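Local coordinates for protein cytosolic acyl coenzyme A thioester hydrolase (Mus musculus, PDB 2V1O) that hydrolyses long-chain fatty acyl-CoA thioesters, palmitoyl-CoA above all, to free fatty acid and coenzyme A, this chain being its N-terminal hotdog domain, at residues L50-R55 against E141-E146; H37-S40 against R45-A48. One frame throughout, in Å; residues are numbered along the deposited sequence.

Contact 1: residues L50-R55 against E141-E146; sequences LARVER and EAQKLE. With COA (coenzyme A), chain G.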
loop_
_atom_site.group_PDB
_atom_site.type_symbol
_atom_site.label_atom_id
_atom_site.label_comp_id
_atom_site.label_asym_id
_atom_site.label_seq_id
_atom_site.Cartn_x
_atom_site.Cartn_y
_atom_site.Cartn_z
ATOM N N LEU A 50 -15.804 15.000 4.009
ATOM C CA LEU A 50 -17.021 14.177 4.032
ATOM C C LEU A 50 -17.800 14.397 5.319
ATOM O O LEU A 50 -17.296 14.131 6.412
ATOM C CB LEU A 50 -16.707 12.682 3.853
ATOM C CG LEU A 50 -17.934 11.754 3.829
ATOM C CD1 LEU A 50 -18.780 11.996 2.584
ATOM C CD2 LEU A 50 -17.522 10.304 3.910
ATOM N N ALA A 51 -19.031 14.875 5.176
ATOM C CA ALA A 51 -19.915 15.071 6.326
ATOM C C ALA A 51 -20.904 13.919 6.534
ATOM O O ALA A 51 -21.240 13.583 7.673
ATOM C CB ALA A 51 -20.656 16.409 6.217
ATOM N N ARG A 52 -21.368 13.309 5.447
ATOM C CA ARG A 52 -22.448 12.333 5.542
ATOM C C ARG A 52 -22.441 11.363 4.369
ATOM O O ARG A 52 -22.170 11.748 3.227
ATOM C CB ARG A 52 -23.795 13.077 5.578
ATOM C CG ARG A 52 -25.051 12.227 5.774
ATOM C CD ARG A 52 -26.237 13.184 5.849
ATOM N NE ARG A 52 -27.555 12.562 5.905
ATOM C CZ ARG A 52 -28.249 12.356 7.023
ATOM N NH1 ARG A 52 -27.731 12.665 8.208
ATOM N NH2 ARG A 52 -29.468 11.823 6.962
ATOM N N VAL A 53 -22.729 10.108 4.680
ATOM C CA VAL A 53 -23.020 9.090 3.672
ATOM C C VAL A 53 -24.475 8.672 3.849
ATOM O O VAL A 53 -24.889 8.271 4.943
ATOM C CB VAL A 53 -22.108 7.858 3.830
ATOM C CG1 VAL A 53 -22.440 6.804 2.767
ATOM C CG2 VAL A 53 -20.641 8.276 3.755
ATOM N N GLU A 54 -25.263 8.802 2.786
ATOM C CA GLU A 54 -26.651 8.346 2.832
ATOM C C GLU A 54 -26.683 6.818 2.813
ATOM O O GLU A 54 -25.700 6.178 2.448
ATOM C CB GLU A 54 -27.456 8.913 1.658
ATOM C CG GLU A 54 -27.591 10.439 1.659
ATOM C CD GLU A 54 -28.384 10.990 2.843
ATOM O OE1 GLU A 54 -29.234 10.263 3.407
ATOM O OE2 GLU A 54 -28.173 12.167 3.196
ATOM N N ARG A 55 -27.808 6.242 3.217
ATOM C CA ARG A 55 -28.008 4.802 3.136
ATOM C C ARG A 55 -27.693 4.301 1.718
ATOM O O ARG A 55 -28.101 4.913 0.722
ATOM C CB ARG A 55 -29.449 4.456 3.521
ATOM C CG ARG A 55 -29.789 2.972 3.480
ATOM C CD ARG A 55 -31.124 2.754 2.772
ATOM N NE ARG A 55 -30.934 2.334 1.382
ATOM C CZ ARG A 55 -31.364 3.007 0.315
ATOM N NH1 ARG A 55 -32.033 4.145 0.460
ATOM N NH2 ARG A 55 -31.127 2.529 -0.901
ATOM N N GLU A 141 -33.112 19.433 2.845
ATOM C CA GLU A 141 -34.020 19.661 3.966
ATOM C C GLU A 141 -34.242 18.404 4.817
ATOM O O GLU A 141 -34.285 18.486 6.039
ATOM C CB GLU A 141 -35.351 20.208 3.448
ATOM C CG GLU A 141 -35.251 21.624 2.881
ATOM C CD GLU A 141 -36.442 22.019 2.019
ATOM O OE1 GLU A 141 -37.238 21.142 1.625
ATOM O OE2 GLU A 141 -36.587 23.221 1.735
ATOM N N ALA A 142 -34.357 17.247 4.167
ATOM C CA ALA A 142 -34.550 15.970 4.864
ATOM C C ALA A 142 -33.399 15.662 5.839
ATOM O O ALA A 142 -33.634 15.386 7.026
ATOM C CB ALA A 142 -34.731 14.835 3.857
ATOM N N GLN A 143 -32.167 15.726 5.342
ATOM C CA GLN A 143 -30.997 15.440 6.179
ATOM C C GLN A 143 -30.752 16.531 7.232
ATOM O O GLN A 143 -30.383 16.230 8.368
ATOM C CB GLN A 143 -29.742 15.113 5.339
ATOM C CG GLN A 143 -29.350 16.136 4.262
ATOM C CD GLN A 143 -28.348 17.189 4.730
ATOM O OE1 GLN A 143 -27.762 17.903 3.916
ATOM N NE2 GLN A 143 -28.138 17.276 6.026
ATOM N N LYS A 144 -30.989 17.788 6.858
ATOM C CA LYS A 144 -30.884 18.915 7.789
ATOM C C LYS A 144 -31.829 18.718 8.988
ATOM O O LYS A 144 -31.427 18.858 10.147
ATOM C CB LYS A 144 -31.199 20.226 7.048
ATOM C CG LYS A 144 -30.891 21.512 7.802
ATOM C CD LYS A 144 -29.464 21.978 7.554
ATOM C CE LYS A 144 -29.260 23.376 8.111
ATOM N NZ LYS A 144 -27.833 23.648 8.416
ATOM N N LEU A 145 -33.075 18.359 8.688
ATOM C CA LEU A 145 -34.104 18.128 9.696
ATOM C C LEU A 145 -33.774 16.921 10.577
ATOM O O LEU A 145 -33.914 16.982 11.800
ATOM C CB LEU A 145 -35.465 17.946 9.010
ATOM C CG LEU A 145 -36.273 19.174 8.543
ATOM C CD1 LEU A 145 -35.421 20.327 7.978
ATOM C CD2 LEU A 145 -37.341 18.754 7.526
ATOM N N GLU A 146 -33.322 15.837 9.945
ATOM C CA GLU A 146 -32.970 14.602 10.647
ATOM C C GLU A 146 -31.836 14.803 11.655
ATOM O O GLU A 146 -31.847 14.199 12.730
ATOM C CB GLU A 146 -32.591 13.505 9.651
ATOM C CG GLU A 146 -32.497 12.117 10.262
ATOM C CD GLU A 146 -31.357 11.314 9.682
ATOM O OE1 GLU A 146 -31.632 10.265 9.060
ATOM O OE2 GLU A 146 -30.187 11.731 9.846
HETATM N N1A COA G . -24.372 16.054 6.843
HETATM C C2A COA G . -24.695 17.009 5.907
HETATM N N3A COA G . -24.419 18.332 6.166
HETATM C C4A COA G . -23.828 18.677 7.339
HETATM C C5A COA G . -23.485 17.730 8.295
HETATM C C6A COA G . -23.762 16.399 8.037
HETATM N N6A COA G . -23.473 15.455 8.931
HETATM N N7A COA G . -22.916 18.375 9.346
HETATM C C8A COA G . -22.896 19.697 9.071
HETATM N N9A COA G . -23.456 19.890 7.837
HETATM C C1B COA G . -23.513 21.125 7.056
HETATM C C2B COA G . -24.584 22.074 7.573
HETATM O O2B COA G . -25.863 21.691 7.118
HETATM C C3B COA G . -24.076 23.401 7.034
HETATM O O3B COA G . -24.488 23.630 5.699
HETATM P P3B COA G . -25.674 24.666 5.344
HETATM O O7A COA G . -26.945 24.079 5.865
HETATM O O8A COA G . -25.383 25.977 6.034
HETATM O O9A COA G . -25.735 24.829 3.846
HETATM C C4B COA G . -22.558 23.221 7.027
HETATM O O4B COA G . -22.304 21.836 7.167
HETATM C C5B COA G . -21.859 23.997 8.139
HETATM O O5B COA G . -22.495 23.781 9.379
HETATM P P1A COA G . -21.800 24.349 10.708
HETATM O O1A COA G . -21.230 25.711 10.426
HETATM O O2A COA G . -22.825 24.332 11.820
HETATM O O3A COA G . -20.586 23.346 11.045
HETATM P P2A COA G . -20.700 22.036 11.965
HETATM O O4A COA G . -22.029 21.339 11.809
HETATM O O5A COA G . -20.367 22.341 13.408
HETATM O O6A COA G . -19.512 21.140 11.366
HETATM C CBP COA G . -18.418 19.702 9.785
HETATM C CCP COA G . -19.659 20.541 10.088
HETATM C CDP COA G . -18.706 18.826 8.560
HETATM C CEP COA G . -17.295 20.680 9.442
HETATM C CAP COA G . -18.081 18.852 11.019
HETATM O OAP COA G . -19.159 18.007 11.370
HETATM C C9P COA G . -16.830 18.026 10.840
HETATM O O9P COA G . -15.580 18.645 10.910
HETATM N N8P COA G . -16.988 16.727 10.627
HETATM C C7P COA G . -15.884 15.862 10.252
HETATM C C6P COA G . -15.541 15.989 8.767
HETATM C C5P COA G . -14.412 15.039 8.436
HETATM O O5P COA G . -13.266 15.287 8.849
HETATM N N4P COA G . -14.731 13.968 7.705
HETATM C C3P COA G . -13.932 12.744 7.675
HETATM C C2P COA G . -13.841 12.025 9.039
HETATM S S1P COA G . -12.732 10.617 8.815
#

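Contact 2: residues H37-S40 against R45-A48; sequences HCNS and RCVA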
loop_
_atom_site.group_PDB
_atom_site.type_symbol
_atom_site.label_atom_id
_atom_site.label_comp_id
_atom_site.label_asym_id
_atom_site.label_seq_id
_atom_site.Cartn_x
_atom_site.Cartn_y
_atom_site.Cartn_z
ATOM N N HIS A 37 -15.219 21.779 -7.234
ATOM C CA HIS A 37 -16.336 22.694 -7.257
ATOM C C HIS A 37 -16.222 23.828 -6.241
ATOM O O HIS A 37 -16.524 24.985 -6.556
ATOM C CB HIS A 37 -17.661 21.983 -7.055
ATOM C CG HIS A 37 -18.806 22.932 -7.075
ATOM N ND1 HIS A 37 -19.419 23.380 -5.923
ATOM C CD2 HIS A 37 -19.359 23.629 -8.094
ATOM C CE1 HIS A 37 -20.345 24.265 -6.244
ATOM N NE2 HIS A 37 -20.330 24.434 -7.552
ATOM N N CYS A 38 -15.805 23.495 -5.022
ATOM C CA CYS A 38 -15.736 24.491 -3.952
ATOM C C CYS A 38 -14.645 25.555 -4.154
ATOM O O CYS A 38 -14.683 26.624 -3.527
ATOM C CB CYS A 38 -15.622 23.803 -2.589
ATOM S SG CYS A 38 -17.171 23.008 -2.119
ATOM N N ASN A 39 -13.703 25.257 -5.045
ATOM C CA ASN A 39 -12.669 26.210 -5.458
ATOM C C ASN A 39 -12.899 26.839 -6.845
ATOM O O ASN A 39 -12.066 27.621 -7.332
ATOM C CB ASN A 39 -11.298 25.527 -5.411
ATOM C CG ASN A 39 -10.869 25.200 -3.996
ATOM O OD1 ASN A 39 -10.476 26.084 -3.230
ATOM N ND2 ASN A 39 -10.945 23.928 -3.641
ATOM N N SER A 40 -14.038 26.520 -7.457
ATOM C CA SER A 40 -14.301 26.846 -8.869
ATOM C C SER A 40 -14.543 28.341 -9.132
ATOM O O SER A 40 -14.542 28.786 -10.285
ATOM C CB SER A 40 -15.479 26.022 -9.397
ATOM O OG SER A 40 -16.709 26.486 -8.848
ATOM N N ARG A 45 -9.158 29.260 -0.515
ATOM C CA ARG A 45 -8.726 27.901 -0.848
ATOM C C ARG A 45 -9.191 26.930 0.222
ATOM O O ARG A 45 -9.067 27.190 1.422
ATOM C CB ARG A 45 -7.206 27.808 -1.041
ATOM C CG ARG A 45 -6.650 28.680 -2.164
ATOM C CD ARG A 45 -7.399 28.511 -3.480
ATOM N NE ARG A 45 -6.622 29.013 -4.614
ATOM C CZ ARG A 45 -7.137 29.404 -5.777
ATOM N NH1 ARG A 45 -8.446 29.369 -5.981
ATOM N NH2 ARG A 45 -6.334 29.841 -6.741
ATOM N N CYS A 46 -9.757 25.820 -0.230
ATOM C CA CYS A 46 -10.391 24.882 0.679
ATOM C C CYS A 46 -10.292 23.451 0.190
ATOM O O CYS A 46 -9.935 23.190 -0.975
ATOM C CB CYS A 46 -11.858 25.267 0.865
ATOM S SG CYS A 46 -12.824 25.197 -0.652
ATOM N N VAL A 47 -10.594 22.525 1.097
ATOM C CA VAL A 47 -10.747 21.119 0.741
ATOM C C VAL A 47 -12.083 20.641 1.290
ATOM O O VAL A 47 -12.456 20.962 2.420
ATOM C CB VAL A 47 -9.594 20.255 1.288
ATOM C CG1 VAL A 47 -9.859 18.781 1.028
ATOM C CG2 VAL A 47 -8.281 20.668 0.641
ATOM N N ALA A 48 -12.804 19.882 0.474
ATOM C CA ALA A 48 -14.098 19.353 0.878
ATOM C C ALA A 48 -13.906 18.177 1.837
ATOM O O ALA A 48 -13.141 17.260 1.540
ATOM C CB ALA A 48 -14.879 18.921 -0.344
HETATM O O HOH W 1 -10.512 28.631 -4.381
#

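Contact 1: residues L50-R55 against E141-E146
The guanidinium of Arg52 has CB of Gln143 over one face, 3.2 Å above the plane and toward the rim, while carboxylate oxygens of Glu54 and Glu146 meet its edge. At the end of the group NH1 and NH2 both grip a single oxygen, Glu146 OE2, at 3.1 and 3.0 Å; they approach from the same face of a carboxylate turned 56° from the guanidinium. On the strand side, Arg52 NE donates to Glu54 OE2 at 2.8 Å and lies well above that carboxylate's plane. Arg52 can span strand and helix because CG stands anti to the backbone N (chi1 -176°) and the chain runs on extended to NE. Its edge is bound by two acids, and NH1 is also salt-bridged to Asp57 of the second subunit, which should hold the group's rotation.

Coenzyme A packs beside the network. Arg52 CB lies 3.3 Å from adenine N1A, Leu50 O accepts from N4P at 2.9 Å, and Lys144 NZ, on a long cationic chain, donates a hydrogen bond to O7A of the 3'-phosphate at 2.7 Å. The salt-bridge network thus ties the C-terminal helix 130-146 to a strand at the subunit interface, beside the coenzyme A pocket of this hotdog thioesterase domain.

Contact 2: residues H37-S40 against R45-A48
Where the long hotdog helix 19-38 ends and the chain turns back into strand 46-57, the side chain of Asn39 makes the direct hydrogen bonds between the two segments. Asn39 offers both halves of its amide to the backbone of Cys46. Its OD1 accepts from Cys46 N at 3.1 Å, in the carbonyl plane and on a lone pair, and its ND2 donates to Cys46 O at 2.9 Å along an almost straight bond of 173°. Cys46 O lies in the amide plane of Asn39, whereas ND2 stands above the plane of the Cys46 carbonyl. An amide suits this position because it carries a donor and an acceptor side by side, matching the N-H and C=O of one strand residue. ND2 also reaches back to Thr35 O in the helix.

A water links Asn39 to Arg45, 2.8 Å from Asn39 OD1 and 2.7 Å from Arg45 NH1, accepting from the latter in the guanidinium plane. Arg45 NH1 is bound as well by Asn42, within the connecting loop. Small, weakly polar cysteines fit the buried side: Cys46 SG, placed between its backbone N and carbonyl carbon (chi1 62°), is carried to Cys38 CB at 3.7 Å, and Pro110 of strand 98-112 touches both residues. This is a helix-to-strand connection pinned by side-chain-to-backbone hydrogen bonds, at the exit of the central helix of the hotdog fold.

How the contacts relate
Both contacts use strand 46-57, an edge strand of the sheet within this chain, and follow one another along the sequence: contact 2 secures the strand's start against the end of helix 19-38, and contact 1 ties its middle to the C-terminal helix 130-146. Their centres are 20 Å apart, and apart from adjoining in sequence their segments do not touch. They differ in their relation to the ligand. Contact 1 supplies Leu50, Ala51, Arg52, Gln143 and Lys144 to a coenzyme A pocket that the second subunit completes, whereas the Cys38 side chain of contact 2 remains about 11 Å from a bound coenzyme A. Neither contact includes the active-site residue Asn12.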